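Side-chain contacts in N-acetylmuramoyl-L-alanine amidase domain-containing protein SAOUHSC_02979 (Staphylococcus aureus, PDB 5T1Q), which is a secreted hydrolase that probably acts as a cell-wall amidase, this chain being its C-terminal part with a glucosaminidase-like and a CHAP domain: residues Q51-D56 and K227-S232; R97-K102 and V120-L125; Y258-Q263 and V315-K320. All blocks are in the same frame, centred on the assembly; numbering follows the deposited sequence.

Contact 1 (Q51-D56 and K227-S232); sequences QFNVVD and KDYDDS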
loop_
_atom_site.group_PDB
_atom_site.type_symbol
_atom_site.label_atom_id
_atom_site.label_comp_id
_atom_site.label_asym_id
_atom_site.label_seq_id
_atom_site.Cartn_x
_atom_site.Cartn_y
_atom_site.Cartn_z
ATOM N N GLN A 51 9.480 -10.190 -8.598
ATOM C CA GLN A 51 8.938 -8.841 -8.699
ATOM C C GLN A 51 7.557 -8.745 -8.043
ATOM O O GLN A 51 6.958 -9.756 -7.645
ATOM C CB GLN A 51 8.798 -8.442 -10.173
ATOM C CG GLN A 51 10.044 -8.614 -11.042
ATOM C CD GLN A 51 11.133 -7.587 -10.779
ATOM O OE1 GLN A 51 11.155 -6.913 -9.743
ATOM N NE2 GLN A 51 12.054 -7.463 -11.737
ATOM N N PHE A 52 7.067 -7.512 -7.934
ATOM C CA PHE A 52 5.730 -7.247 -7.426
ATOM C C PHE A 52 4.897 -6.634 -8.527
ATOM O O PHE A 52 5.409 -5.938 -9.392
ATOM C CB PHE A 52 5.761 -6.309 -6.213
ATOM C CG PHE A 52 6.336 -6.941 -4.988
ATOM C CD1 PHE A 52 5.647 -7.949 -4.335
ATOM C CD2 PHE A 52 7.562 -6.544 -4.488
ATOM C CE1 PHE A 52 6.171 -8.564 -3.208
ATOM C CE2 PHE A 52 8.094 -7.152 -3.358
ATOM C CZ PHE A 52 7.395 -8.162 -2.716
ATOM N N ASN A 53 3.613 -6.940 -8.516
ATOM C CA ASN A 53 2.684 -6.347 -9.450
ATOM C C ASN A 53 1.868 -5.345 -8.700
ATOM O O ASN A 53 1.432 -5.600 -7.578
ATOM C CB ASN A 53 1.749 -7.382 -10.061
ATOM C CG ASN A 53 2.427 -8.231 -11.108
ATOM O OD1 ASN A 53 3.613 -8.067 -11.392
ATOM N ND2 ASN A 53 1.666 -9.122 -11.716
ATOM N N VAL A 54 1.661 -4.205 -9.342
ATOM C CA VAL A 54 0.820 -3.157 -8.802
ATOM C C VAL A 54 -0.630 -3.602 -8.974
ATOM O O VAL A 54 -0.942 -4.469 -9.813
ATOM C CB VAL A 54 1.005 -1.812 -9.567
ATOM C CG1 VAL A 54 2.478 -1.442 -9.672
ATOM C CG2 VAL A 54 0.386 -1.868 -10.964
ATOM N N VAL A 55 -1.509 -3.027 -8.167
ATOM C CA VAL A 55 -2.937 -3.255 -8.323
ATOM C C VAL A 55 -3.349 -2.198 -9.349
ATOM O O VAL A 55 -3.362 -1.013 -9.039
ATOM C CB VAL A 55 -3.705 -3.072 -7.006
ATOM C CG1 VAL A 55 -5.207 -3.169 -7.249
ATOM C CG2 VAL A 55 -3.255 -4.106 -5.982
ATOM N N ASP A 56 -3.624 -2.636 -10.577
ATOM C CA ASP A 56 -4.005 -1.753 -11.692
ATOM C C ASP A 56 -5.248 -0.936 -11.311
ATOM O O ASP A 56 -6.128 -1.437 -10.607
ATOM C CB ASP A 56 -4.262 -2.609 -12.944
ATOM C CG ASP A 56 -4.366 -1.793 -14.219
ATOM O OD1 ASP A 56 -3.741 -0.714 -14.313
ATOM O OD2 ASP A 56 -5.058 -2.260 -15.152
ATOM N N LYS A 227 0.678 -1.280 -20.780
ATOM C CA LYS A 227 0.453 -2.658 -21.213
ATOM C C LYS A 227 -0.051 -3.472 -20.033
ATOM O O LYS A 227 0.444 -3.336 -18.912
ATOM C CB LYS A 227 1.739 -3.253 -21.800
ATOM C CG LYS A 227 2.327 -2.434 -22.955
ATOM C CD LYS A 227 3.624 -3.037 -23.490
ATOM C CE LYS A 227 4.333 -2.119 -24.480
ATOM N NZ LYS A 227 3.562 -1.855 -25.729
ATOM N N ASP A 228 -1.051 -4.306 -20.292
ATOM C CA ASP A 228 -1.660 -5.145 -19.257
ATOM C C ASP A 228 -0.775 -6.307 -18.869
ATOM O O ASP A 228 0.100 -6.711 -19.629
ATOM C CB ASP A 228 -2.974 -5.731 -19.776
ATOM C CG ASP A 228 -3.941 -4.669 -20.235
ATOM O OD1 ASP A 228 -4.035 -3.633 -19.546
ATOM O OD2 ASP A 228 -4.602 -4.877 -21.276
ATOM N N TYR A 229 -1.009 -6.829 -17.670
ATOM C CA TYR A 229 -0.324 -8.028 -17.189
ATOM C C TYR A 229 -1.096 -9.235 -17.734
ATOM O O TYR A 229 -2.321 -9.153 -17.870
ATOM C CB TYR A 229 -0.385 -8.125 -15.661
ATOM C CG TYR A 229 0.363 -7.093 -14.833
ATOM C CD1 TYR A 229 1.754 -6.956 -14.935
ATOM C CD2 TYR A 229 -0.300 -6.369 -13.833
ATOM C CE1 TYR A 229 2.438 -6.063 -14.131
ATOM C CE2 TYR A 229 0.379 -5.483 -13.021
ATOM C CZ TYR A 229 1.746 -5.331 -13.165
ATOM O OH TYR A 229 2.423 -4.436 -12.351
ATOM N N ASP A 230 -0.409 -10.347 -18.025
ATOM C CA ASP A 230 -1.105 -11.583 -18.474
ATOM C C ASP A 230 -1.892 -12.205 -17.323
ATOM O O ASP A 230 -1.314 -12.875 -16.477
ATOM C CB ASP A 230 -0.141 -12.638 -19.060
ATOM C CG ASP A 230 -0.046 -12.591 -20.587
ATOM O OD1 ASP A 230 -0.259 -11.523 -21.214
ATOM O OD2 ASP A 230 0.253 -13.658 -21.166
ATOM N N ASP A 231 -3.209 -11.975 -17.311
ATOM C CA ASP A 231 -4.118 -12.486 -16.274
ATOM C C ASP A 231 -5.081 -13.556 -16.809
ATOM O O ASP A 231 -6.113 -13.824 -16.188
ATOM C CB ASP A 231 -4.945 -11.322 -15.694
ATOM C CG ASP A 231 -4.088 -10.264 -14.997
ATOM O OD1 ASP A 231 -3.072 -10.625 -14.357
ATOM O OD2 ASP A 231 -4.459 -9.069 -15.061
ATOM N N SER A 232 -4.732 -14.184 -17.932
ATOM C CA SER A 232 -5.596 -15.195 -18.567
ATOM C C SER A 232 -5.441 -16.626 -18.017
ATOM O O SER A 232 -6.355 -17.445 -18.171
ATOM C CB SER A 232 -5.348 -15.199 -20.077
ATOM O OG SER A 232 -5.576 -13.913 -20.630
#
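The carboxamide of Asn53 lies flat on one face of the Tyr229 ring, the two planes only 7° apart. Its ND2 sits 3.7 Å above the plane of the Tyr229 ring, over the centre. Closer to the hydroxyl end, Asn53 CG comes within 3.6 Å of Tyr229 CZ, and OD1 passes 3.6 Å from CE1 of the same ring. With Asn53 chi2 at 0°, OD1 is turned back over CA while ND2 reaches forward along the tyrosine, so that the amide and the phenol run antiparallel alongside one another. At the ring edge, near its plane, Val54 O approaches Tyr229 CE2 (3.6 Å). His205, from helix 195-205, also stacks on this ring.

The phenol itself reaches the backbone. Val54 N donates to Tyr229 OH over 3.1 Å with an angle of 155° at the hydrogen, and Val54 CG2 lies 3.6 Å from the same Tyr229 OH. Strand 52-54 is an outermost strand of the mixed sheet, bonded through Asn53 to Glu38 of strand 37-39. The tyrosine comes from the loop between helices 222-225 and 253-262, so this is a case of a side chain, not another strand, taking up a main-chain N-H at the margin of a sheet. Phe52 points away from that loop and touches Lys197 of helix 195-205.

Charge adds a second theme: Asp56 OD2 stands 4.7 Å from Asp228 OD1, a pairing of like charges that the salt bridge from Asp56 to Arg61 would be expected to ease. The attraction across the contact rests instead on neutral groups, since the flat face of an amide stacked on an aromatic ring and a phenol oxygen accepting a peptide N-H both work without a net charge.

Contact 2 (R97-K102 and V120-L125); sequences RSALAK and VPFNTL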
loop_
_atom_site.group_PDB
_atom_site.type_symbol
_atom_site.label_atom_id
_atom_site.label_comp_id
_atom_site.label_asym_id
_atom_site.label_seq_id
_atom_site.Cartn_x
_atom_site.Cartn_y
_atom_site.Cartn_z
ATOM N N ARG A 97 -5.312 8.981 -3.229
ATOM C CA ARG A 97 -6.463 8.658 -2.364
ATOM C C ARG A 97 -6.253 8.843 -0.858
ATOM O O ARG A 97 -7.218 8.979 -0.128
ATOM C CB ARG A 97 -6.950 7.236 -2.672
ATOM C CG ARG A 97 -7.476 7.138 -4.099
ATOM C CD ARG A 97 -7.863 5.737 -4.556
ATOM N NE ARG A 97 -6.726 4.825 -4.596
ATOM C CZ ARG A 97 -6.717 3.636 -5.199
ATOM N NH1 ARG A 97 -7.768 3.209 -5.897
ATOM N NH2 ARG A 97 -5.619 2.875 -5.148
ATOM N N SER A 98 -5.011 8.861 -0.395
ATOM C CA SER A 98 -4.740 9.023 1.041
ATOM C C SER A 98 -5.244 10.364 1.601
ATOM O O SER A 98 -5.194 11.383 0.922
ATOM C CB SER A 98 -3.248 8.926 1.303
ATOM O OG SER A 98 -2.945 9.061 2.685
ATOM N N ALA A 99 -5.696 10.351 2.849
ATOM C CA ALA A 99 -6.161 11.569 3.511
ATOM C C ALA A 99 -5.014 12.578 3.656
ATOM O O ALA A 99 -5.246 13.779 3.742
ATOM C CB ALA A 99 -6.764 11.245 4.868
ATOM N N LEU A 100 -3.783 12.065 3.677
ATOM C CA LEU A 100 -2.575 12.885 3.756
ATOM C C LEU A 100 -2.303 13.607 2.430
ATOM O O LEU A 100 -1.673 14.662 2.416
ATOM C CB LEU A 100 -1.369 11.997 4.102
ATOM C CG LEU A 100 0.019 12.637 4.169
ATOM C CD1 LEU A 100 0.059 13.782 5.170
ATOM C CD2 LEU A 100 1.057 11.583 4.530
ATOM N N ALA A 101 -2.766 13.019 1.328
ATOM C CA ALA A 101 -2.543 13.584 -0.015
ATOM C C ALA A 101 -3.616 14.527 -0.526
ATOM O O ALA A 101 -3.357 15.270 -1.455
ATOM C CB ALA A 101 -2.357 12.466 -1.012
ATOM N N LYS A 102 -4.827 14.469 0.015
ATOM C CA LYS A 102 -5.878 15.384 -0.458
ATOM C C LYS A 102 -6.083 16.547 0.514
ATOM O O LYS A 102 -5.371 16.653 1.520
ATOM C CB LYS A 102 -7.171 14.633 -0.820
ATOM C CG LYS A 102 -7.651 13.574 0.150
ATOM C CD LYS A 102 -8.732 12.730 -0.513
ATOM C CE LYS A 102 -9.227 11.633 0.407
ATOM N NZ LYS A 102 -10.076 10.655 -0.335
ATOM N N VAL A 120 0.625 18.074 10.183
ATOM C CA VAL A 120 -0.559 17.240 10.447
ATOM C C VAL A 120 -0.140 15.846 10.950
ATOM O O VAL A 120 0.689 15.178 10.315
ATOM C CB VAL A 120 -1.476 17.106 9.196
ATOM C CG1 VAL A 120 -0.777 16.366 8.062
ATOM C CG2 VAL A 120 -2.793 16.417 9.554
ATOM N N PRO A 121 -0.701 15.408 12.097
ATOM C CA PRO A 121 -0.335 14.097 12.644
ATOM C C PRO A 121 -1.034 12.913 11.962
ATOM O O PRO A 121 -2.244 12.952 11.727
ATOM C CB PRO A 121 -0.768 14.200 14.112
ATOM C CG PRO A 121 -1.899 15.162 14.096
ATOM C CD PRO A 121 -1.552 16.171 13.034
ATOM N N PHE A 122 -0.260 11.882 11.641
ATOM C CA PHE A 122 -0.785 10.659 11.018
ATOM C C PHE A 122 -0.105 9.426 11.544
ATOM O O PHE A 122 1.076 9.458 11.900
ATOM C CB PHE A 122 -0.586 10.660 9.496
ATOM C CG PHE A 122 -1.701 11.296 8.733
ATOM C CD1 PHE A 122 -1.732 12.666 8.527
ATOM C CD2 PHE A 122 -2.720 10.517 8.202
ATOM C CE1 PHE A 122 -2.765 13.249 7.808
ATOM C CE2 PHE A 122 -3.759 11.096 7.496
ATOM C CZ PHE A 122 -3.780 12.464 7.296
ATOM N N ASN A 123 -0.877 8.342 11.602
ATOM C CA ASN A 123 -0.341 7.034 11.921
ATOM C C ASN A 123 0.266 6.560 10.609
ATOM O O ASN A 123 -0.330 6.730 9.543
ATOM C CB ASN A 123 -1.435 6.106 12.430
ATOM C CG ASN A 123 -1.980 6.561 13.761
ATOM O OD1 ASN A 123 -1.220 6.809 14.705
ATOM N ND2 ASN A 123 -3.290 6.686 13.849
ATOM N N THR A 124 1.463 6.006 10.674
ATOM C CA THR A 124 2.169 5.613 9.476
ATOM C C THR A 124 2.781 4.231 9.711
ATOM O O THR A 124 3.310 3.946 10.791
ATOM C CB THR A 124 3.194 6.714 9.068
ATOM O OG1 THR A 124 3.719 6.460 7.762
ATOM C CG2 THR A 124 4.324 6.829 10.061
ATOM N N LEU A 125 2.689 3.377 8.694
ATOM C CA LEU A 125 3.138 2.001 8.805
ATOM C C LEU A 125 4.616 1.846 8.509
ATOM O O LEU A 125 5.149 2.427 7.556
ATOM C CB LEU A 125 2.322 1.109 7.880
ATOM C CG LEU A 125 0.809 1.161 8.107
ATOM C CD1 LEU A 125 0.073 0.441 6.981
ATOM C CD2 LEU A 125 0.443 0.592 9.468
#
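An ST turn at Ser98 presents Ala99 and Leu100 to Phe122, which projects from the first strand of the beta hairpin 119-128/131-140 in the glucosaminidase-like domain, a member of the lysozyme clan. The turn is made when Leu100 N donates to Ser98 OG (3.3 Å, 154° at the hydrogen). Ser98 OG also takes a hydrogen bond from Ala33 N, so two peptide N-H groups grip one hydroxyl oxygen. Ser98 O is held twice as well, by Ala101 N and Lys102 N, which leaves the short loop tightly coiled.

The side-chain contacts across are apolar, and no hydrogen bond joins the two segments. Leu100 CB makes a CH-pi contact over one face of the Phe122 ring, 4.1 Å from its centroid and 15° off the normal, displaced toward the rim. Ala99 CB comes up in the plane of that ring instead, 4.0 Å from Phe122 CE2. The loop backbone shares in the packing, for Leu100 N lies 3.6 Å from Phe122 CZ. Phe139, on the partner strand of the hairpin, touches both Phe122 and Leu100 and thereby extends the apolar patch. With CG opposite the backbone N (chi1 177°), Leu100 sends one branch past the ring: CD1 lies 3.9 Å from Phe122 CE1 and meets Val120 CG1 at 4.0 Å.

Contact 3 (Y258-Q263 and V315-K320); sequences YNRMKQ and VAFVEK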
loop_
_atom_site.group_PDB
_atom_site.type_symbol
_atom_site.label_atom_id
_atom_site.label_comp_id
_atom_site.label_asym_id
_atom_site.label_seq_id
_atom_site.Cartn_x
_atom_site.Cartn_y
_atom_site.Cartn_z
ATOM N N TYR A 258 -13.128 -6.955 3.157
ATOM C CA TYR A 258 -14.259 -6.112 2.819
ATOM C C TYR A 258 -14.262 -5.818 1.318
ATOM O O TYR A 258 -15.284 -6.003 0.650
ATOM C CB TYR A 258 -14.210 -4.806 3.624
ATOM C CG TYR A 258 -15.273 -3.788 3.236
ATOM C CD1 TYR A 258 -15.049 -2.874 2.199
ATOM C CD2 TYR A 258 -16.488 -3.730 3.910
ATOM C CE1 TYR A 258 -16.024 -1.943 1.833
ATOM C CE2 TYR A 258 -17.466 -2.805 3.553
ATOM C CZ TYR A 258 -17.232 -1.924 2.512
ATOM O OH TYR A 258 -18.206 -1.005 2.178
ATOM N N ASN A 259 -13.110 -5.382 0.795
ATOM C CA ASN A 259 -12.981 -5.050 -0.641
ATOM C C ASN A 259 -13.052 -6.256 -1.556
ATOM O O ASN A 259 -13.741 -6.229 -2.569
ATOM C CB ASN A 259 -11.700 -4.256 -0.913
ATOM C CG ASN A 259 -11.824 -2.800 -0.488
ATOM O OD1 ASN A 259 -11.446 -2.430 0.618
ATOM N ND2 ASN A 259 -12.451 -1.999 -1.316
ATOM N N ARG A 260 -12.371 -7.332 -1.190
ATOM C CA ARG A 260 -12.372 -8.521 -2.032
ATOM C C ARG A 260 -13.776 -9.080 -2.167
ATOM O O ARG A 260 -14.165 -9.503 -3.248
ATOM C CB ARG A 260 -11.400 -9.571 -1.478
ATOM C CG ARG A 260 -11.284 -10.855 -2.294
ATOM C CD ARG A 260 -10.809 -10.581 -3.700
ATOM N NE ARG A 260 -10.521 -11.803 -4.441
ATOM C CZ ARG A 260 -10.147 -11.840 -5.715
ATOM N NH1 ARG A 260 -10.032 -10.715 -6.421
ATOM N NH2 ARG A 260 -9.901 -13.011 -6.296
HETATM N N MSE A 261 -14.543 -9.053 -1.072
HETATM C CA MSE A 261 -15.931 -9.549 -1.085
HETATM C C MSE A 261 -16.781 -8.726 -2.029
HETATM O O MSE A 261 -17.643 -9.262 -2.728
HETATM C CB MSE A 261 -16.563 -9.529 0.306
HETATM C CG MSE A 261 -16.062 -10.701 1.147
HETATM SE SE MSE A 261 -16.842 -10.610 2.962
HETATM C CE MSE A 261 -18.370 -11.725 2.452
ATOM N N LYS A 262 -16.562 -7.416 -2.037
ATOM C CA LYS A 262 -17.305 -6.527 -2.943
ATOM C C LYS A 262 -17.098 -6.817 -4.426
ATOM O O LYS A 262 -18.005 -6.603 -5.204
ATOM C CB LYS A 262 -17.019 -5.055 -2.664
ATOM C CG LYS A 262 -18.029 -4.436 -1.728
ATOM C CD LYS A 262 -17.708 -2.988 -1.405
ATOM C CE LYS A 262 -18.924 -2.298 -0.801
ATOM N NZ LYS A 262 -19.554 -3.095 0.294
ATOM N N GLN A 263 -15.922 -7.303 -4.818
ATOM C CA GLN A 263 -15.692 -7.646 -6.220
ATOM C C GLN A 263 -16.654 -8.722 -6.705
ATOM O O GLN A 263 -16.896 -8.843 -7.907
ATOM C CB GLN A 263 -14.273 -8.144 -6.455
ATOM C CG GLN A 263 -13.190 -7.132 -6.177
ATOM C CD GLN A 263 -11.845 -7.629 -6.649
ATOM O OE1 GLN A 263 -11.024 -8.076 -5.847
ATOM N NE2 GLN A 263 -11.638 -7.622 -7.965
ATOM N N VAL A 315 -8.246 -12.230 9.551
ATOM C CA VAL A 315 -9.346 -12.500 8.651
ATOM C C VAL A 315 -8.805 -12.558 7.215
ATOM O O VAL A 315 -7.908 -11.800 6.836
ATOM C CB VAL A 315 -10.536 -11.521 8.852
ATOM C CG1 VAL A 315 -10.175 -10.091 8.453
ATOM C CG2 VAL A 315 -11.754 -11.981 8.087
ATOM N N ALA A 316 -9.353 -13.480 6.430
ATOM C CA ALA A 316 -8.933 -13.706 5.050
ATOM C C ALA A 316 -10.142 -14.025 4.201
ATOM O O ALA A 316 -11.242 -14.196 4.730
ATOM C CB ALA A 316 -7.933 -14.846 4.984
ATOM N N PHE A 317 -9.945 -14.079 2.889
ATOM C CA PHE A 317 -11.017 -14.357 1.942
ATOM C C PHE A 317 -10.836 -15.745 1.340
ATOM O O PHE A 317 -9.743 -16.075 0.889
ATOM C CB PHE A 317 -11.005 -13.289 0.840
ATOM C CG PHE A 317 -12.066 -13.486 -0.214
ATOM C CD1 PHE A 317 -13.355 -13.046 -0.001
ATOM C CD2 PHE A 317 -11.773 -14.113 -1.414
ATOM C CE1 PHE A 317 -14.347 -13.220 -0.961
ATOM C CE2 PHE A 317 -12.760 -14.309 -2.377
ATOM C CZ PHE A 317 -14.049 -13.849 -2.150
ATOM N N VAL A 318 -11.892 -16.558 1.335
ATOM C CA VAL A 318 -11.824 -17.903 0.765
ATOM C C VAL A 318 -11.947 -17.851 -0.776
ATOM O O VAL A 318 -13.029 -17.594 -1.311
ATOM C CB VAL A 318 -12.933 -18.819 1.319
ATOM C CG1 VAL A 318 -12.842 -20.220 0.714
ATOM C CG2 VAL A 318 -12.859 -18.893 2.831
ATOM N N GLU A 319 -10.835 -18.088 -1.476
ATOM C CA GLU A 319 -10.834 -18.106 -2.941
ATOM C C GLU A 319 -11.373 -19.436 -3.477
ATOM O O GLU A 319 -12.024 -19.476 -4.511
ATOM C CB GLU A 319 -9.425 -17.909 -3.497
ATOM C CG GLU A 319 -8.755 -16.595 -3.135
ATOM C CD GLU A 319 -9.325 -15.371 -3.847
ATOM O OE1 GLU A 319 -10.167 -15.514 -4.776
ATOM O OE2 GLU A 319 -8.898 -14.246 -3.492
ATOM N N LYS A 320 -11.092 -20.519 -2.771
ATOM C CA LYS A 320 -11.497 -21.849 -3.220
ATOM C C LYS A 320 -11.599 -22.827 -2.072
ATOM O O LYS A 320 -10.859 -22.735 -1.101
ATOM C CB LYS A 320 -10.448 -22.381 -4.206
ATOM C CG LYS A 320 -10.773 -23.726 -4.835
ATOM C CD LYS A 320 -9.652 -24.173 -5.766
ATOM C CE LYS A 320 -9.932 -25.531 -6.373
ATOM N NZ LYS A 320 -8.808 -25.884 -7.267
#
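Arg260 meets Phe317 with its aliphatic part and Glu319 with its charged end. Over one face of the Phe317 ring stands Arg260 CG, 3.5 Å from the centroid in a close CH-pi contact. The bend at Arg260 chi2 (60°) then carries the chain across the ring, and the guanidinium ends nearly upright to it, so that on this face it is the methylene CG that meets the ring. Along the ring edge, near its plane, CG of the selenomethionine Met261 approaches Phe317 CE1 at 3.7 Å.

Arg260 NH2 donates to Glu319 OE1 in a salt bridge of 2.9 Å, straight at 179°, in the guanidinium plane and on the syn side of the oxygen. The companion bond from Arg260 NE to Glu319 OE2 (3.1 Å) is bent and weak.

Helix 253-262 here lies against strand 314-321 of the CHAP domain's sheet, the segments running 22° apart in the same sense with axes 8.7 Å from each other. Such a helix laid on a sheet recalls the papain-like fold of CHAP domains; Cys253, His314 and Glu331 lie in a geometry consistent with a Cys-His-Glu triad, though this is unconfirmed, and Phe317 lies near them without touching.

Further partners surround these groups. Arg260 NH1 donates to Gln263 OE1 (2.9 Å), which it meets from above the carbonyl plane, while NH2 also reaches Lys237 O. Ser330 OG, on the adjacent strand, hydrogen-bonds to Glu319 OE2. Glu319 itself belongs to a classic beta bulge, facing Val328 together with Lys320, and His296 brings its ring against that of Phe317.

How the contacts relate
From the N terminus, after a short helix, the chain lays down strands 37-39 and 52-54, and contact 1 begins there. It closes only at residues 227-232, so its long loop spans the glucosaminidase-like region. Contact 2 is nested inside that loop and closes a much shorter one, from the 97-102 turn to the hairpin. Contact 3 follows in series, within the CHAP domain, joining a helix to a central strand of the sheet whose far edge is strand 52-54; contacts 1 and 3 thus share one sheet, their centres 19 Å apart. Contacts 1 and 2, with centres 27 Å apart, lie on opposite sides of the chain's centre. No two of the contacts touch.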